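Local coordinates for protein putative GntR-family transcriptional regulator (Bordetella bronchiseptica RB50, PDB 3CNV) that probably regulates transcription as a GntR-family DNA-binding protein, sensing a small-molecule effector through its UTRA domain, at residues I63-P69 and M143-L149. Residues are numbered along the deposited sequence; the frame is centred on the assembly and turned at random.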
loop_
_atom_site.group_PDB
_atom_site.type_symbol
_atom_site.label_atom_id
_atom_site.label_comp_id
_atom_site.label_asym_id
_atom_site.label_seq_id
_atom_site.Cartn_x
_atom_site.Cartn_y
_atom_site.Cartn_z
ATOM N N ILE C 63 -4.791 19.337 -12.480
ATOM C CA ILE C 63 -5.964 19.310 -13.331
ATOM C C ILE C 63 -6.434 17.856 -13.425
ATOM O O ILE C 63 -5.687 16.942 -13.834
ATOM C CB ILE C 63 -5.771 19.927 -14.766
ATOM C CG1 ILE C 63 -5.228 21.332 -14.705
ATOM C CG2 ILE C 63 -7.097 19.841 -15.615
ATOM C CD1 ILE C 63 -6.220 22.427 -14.257
ATOM N N ASP C 64 -7.632 17.641 -12.894
ATOM C CA ASP C 64 -8.270 16.312 -12.873
ATOM C C ASP C 64 -9.409 16.277 -13.890
ATOM O O ASP C 64 -10.235 17.191 -13.947
ATOM C CB ASP C 64 -8.907 15.992 -11.538
ATOM C CG ASP C 64 -7.954 15.555 -10.466
ATOM O OD1 ASP C 64 -6.961 14.844 -10.800
ATOM O OD2 ASP C 64 -8.259 15.879 -9.237
ATOM N N ASP C 65 -9.439 15.225 -14.684
ATOM C CA ASP C 65 -10.593 14.873 -15.529
ATOM C C ASP C 65 -11.152 13.596 -14.921
ATOM O O ASP C 65 -10.416 12.644 -14.733
ATOM C CB ASP C 65 -10.250 14.610 -17.005
ATOM C CG ASP C 65 -9.993 15.877 -17.793
ATOM O OD1 ASP C 65 -10.659 16.875 -17.521
ATOM O OD2 ASP C 65 -9.138 15.870 -18.703
ATOM N N LEU C 66 -12.457 13.554 -14.730
ATOM C CA LEU C 66 -13.157 12.405 -14.093
ATOM C C LEU C 66 -14.266 11.962 -15.023
ATOM O O LEU C 66 -14.899 12.763 -15.690
ATOM C CB LEU C 66 -13.853 12.858 -12.766
ATOM C CG LEU C 66 -13.215 13.270 -11.479
ATOM C CD1 LEU C 66 -12.533 14.657 -11.552
ATOM C CD2 LEU C 66 -14.347 13.179 -10.473
ATOM N N TRP C 67 -14.547 10.677 -14.992
ATOM C CA TRP C 67 -15.650 10.108 -15.745
ATOM C C TRP C 67 -16.364 9.150 -14.763
ATOM O O TRP C 67 -15.752 8.267 -14.168
ATOM C CB TRP C 67 -15.144 9.276 -16.933
ATOM C CG TRP C 67 -14.510 10.034 -18.064
ATOM C CD1 TRP C 67 -15.117 10.470 -19.199
ATOM C CD2 TRP C 67 -13.151 10.451 -18.151
ATOM N NE1 TRP C 67 -14.216 11.120 -19.991
ATOM C CE2 TRP C 67 -13.000 11.141 -19.353
ATOM C CE3 TRP C 67 -12.048 10.296 -17.328
ATOM C CZ2 TRP C 67 -11.765 11.667 -19.763
ATOM C CZ3 TRP C 67 -10.846 10.823 -17.716
ATOM C CH2 TRP C 67 -10.701 11.522 -18.917
ATOM N N LEU C 68 -17.645 9.332 -14.643
ATOM C CA LEU C 68 -18.514 8.569 -13.764
ATOM C C LEU C 68 -19.713 7.969 -14.507
ATOM O O LEU C 68 -20.294 8.602 -15.349
ATOM C CB LEU C 68 -19.002 9.489 -12.672
ATOM C CG LEU C 68 -17.935 10.280 -11.889
ATOM C CD1 LEU C 68 -18.549 11.513 -11.246
ATOM C CD2 LEU C 68 -17.362 9.338 -10.815
ATOM N N PRO C 69 -20.095 6.728 -14.160
ATOM C CA PRO C 69 -21.236 6.092 -14.870
ATOM C C PRO C 69 -22.556 6.912 -14.685
ATOM O O PRO C 69 -22.949 7.245 -13.572
ATOM C CB PRO C 69 -21.313 4.719 -14.242
ATOM C CG PRO C 69 -20.513 4.816 -12.929
ATOM C CD PRO C 69 -19.542 5.895 -13.075
HETATM N N MSE C 143 -16.201 2.496 -10.436
HETATM C CA MSE C 143 -17.148 3.608 -10.353
HETATM C C MSE C 143 -16.617 4.985 -10.764
HETATM O O MSE C 143 -17.371 5.977 -10.843
HETATM C CB MSE C 143 -17.670 3.770 -8.894
HETATM C CG MSE C 143 -18.651 2.759 -8.411
HETATM SE SE MSE C 143 -20.177 2.346 -9.587
HETATM C CE MSE C 143 -20.993 4.081 -9.584
ATOM N N GLU C 144 -15.333 5.062 -10.973
ATOM C CA GLU C 144 -14.678 6.301 -11.400
ATOM C C GLU C 144 -13.406 6.030 -12.112
ATOM O O GLU C 144 -12.605 5.158 -11.707
ATOM C CB GLU C 144 -14.302 7.210 -10.205
ATOM C CG GLU C 144 -13.713 8.557 -10.627
ATOM C CD GLU C 144 -12.906 9.253 -9.522
ATOM O OE1 GLU C 144 -12.126 8.540 -8.821
ATOM O OE2 GLU C 144 -13.069 10.500 -9.389
ATOM N N VAL C 145 -13.240 6.837 -13.158
ATOM C CA VAL C 145 -11.998 6.999 -13.880
ATOM C C VAL C 145 -11.549 8.406 -13.692
ATOM O O VAL C 145 -12.299 9.336 -13.900
ATOM C CB VAL C 145 -12.091 6.708 -15.400
ATOM C CG1 VAL C 145 -10.713 7.048 -16.116
ATOM C CG2 VAL C 145 -12.443 5.236 -15.681
ATOM N N ARG C 146 -10.330 8.577 -13.227
ATOM C CA ARG C 146 -9.808 9.928 -13.080
ATOM C C ARG C 146 -8.374 9.997 -13.623
ATOM O O ARG C 146 -7.531 9.140 -13.283
ATOM C CB ARG C 146 -9.843 10.329 -11.573
ATOM C CG ARG C 146 -9.349 11.747 -11.287
ATOM C CD ARG C 146 -9.353 12.122 -9.793
ATOM N NE ARG C 146 -10.655 11.996 -9.153
ATOM C CZ ARG C 146 -10.989 12.473 -7.965
ATOM N NH1 ARG C 146 -10.073 13.037 -7.177
ATOM N NH2 ARG C 146 -12.238 12.308 -7.532
ATOM N N ARG C 147 -8.119 10.989 -14.495
ATOM C CA ARG C 147 -6.827 11.317 -14.930
ATOM C C ARG C 147 -6.398 12.660 -14.392
ATOM O O ARG C 147 -7.023 13.714 -14.656
ATOM C CB ARG C 147 -6.711 11.388 -16.431
ATOM C CG ARG C 147 -5.276 11.825 -16.785
ATOM C CD ARG C 147 -5.049 12.030 -18.294
ATOM N NE ARG C 147 -6.259 12.442 -19.002
ATOM C CZ ARG C 147 -6.685 13.704 -19.154
ATOM N NH1 ARG C 147 -6.028 14.719 -18.624
ATOM N NH2 ARG C 147 -7.798 13.936 -19.848
ATOM N N GLY C 148 -5.333 12.598 -13.591
ATOM C CA GLY C 148 -4.798 13.766 -12.990
ATOM C C GLY C 148 -3.476 14.179 -13.631
ATOM O O GLY C 148 -2.640 13.370 -13.997
ATOM N N LEU C 149 -3.298 15.465 -13.725
ATOM C CA LEU C 149 -2.032 16.004 -14.176
ATOM C C LEU C 149 -1.592 16.963 -13.105
ATOM O O LEU C 149 -2.270 17.950 -12.837
ATOM C CB LEU C 149 -2.157 16.689 -15.564
ATOM C CG LEU C 149 -2.342 15.806 -16.807
ATOM C CD1 LEU C 149 -2.965 16.728 -17.887
ATOM C CD2 LEU C 149 -0.994 15.139 -17.303
HETATM O O HOH W 1 -6.216 15.849 -16.283
HETATM O O HOH W 2 -7.318 14.042 -7.557
#
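Asp65 and Arg147 form a hydrogen-bonded antiparallel pair, and their side chains run alongside each other from the same face of the sheet. Arg147 turns at chi3 (29°) and brings NH2 to within 2.6 Å of Asp65 OD2; the carboxylate and guanidinium planes stand 81° apart, and an N-H...O angle of 126° makes the hydrogen bond in this salt bridge weak. Beside it, Trp67 is broad enough to span two neighbours: CE3 lies 3.7 Å from Val145 CG1, while Arg147 NH2 sits at the ring edge. The opposite face carries Asp64, Leu66 and Arg146. Here the guanidinium of Arg146 holds Glu144 OE2 side-on, through NE (2.8 Å) and NH2 (2.7 Å); the branches of Leu66 pack against both charged groups and, being apolar, also suit Leu88 and Phe92 of helix 88-96. Asp64 adds a long, out-of-plane charge contact to Arg146 NH1, supplemented by a water joining its OD2 to that nitrogen. Gly148, opposite Asp64, lets OD1 approach its CA to 3.3 Å.

These strands are the two central ones of the six-stranded antiparallel UTRA sheet, the effector-binding fold of this family. Met143 and Glu144 both face Ser135 in a classic beta bulge. Arg52 pairs with Asp64, Arg51 with Asp65, and Tyr89 and Ser135 hydrogen-bond Glu144 OE1. Arg146 NH1 also binds a citrate, probably from the crystallisation liquor, consistent with a pocket suited to anions.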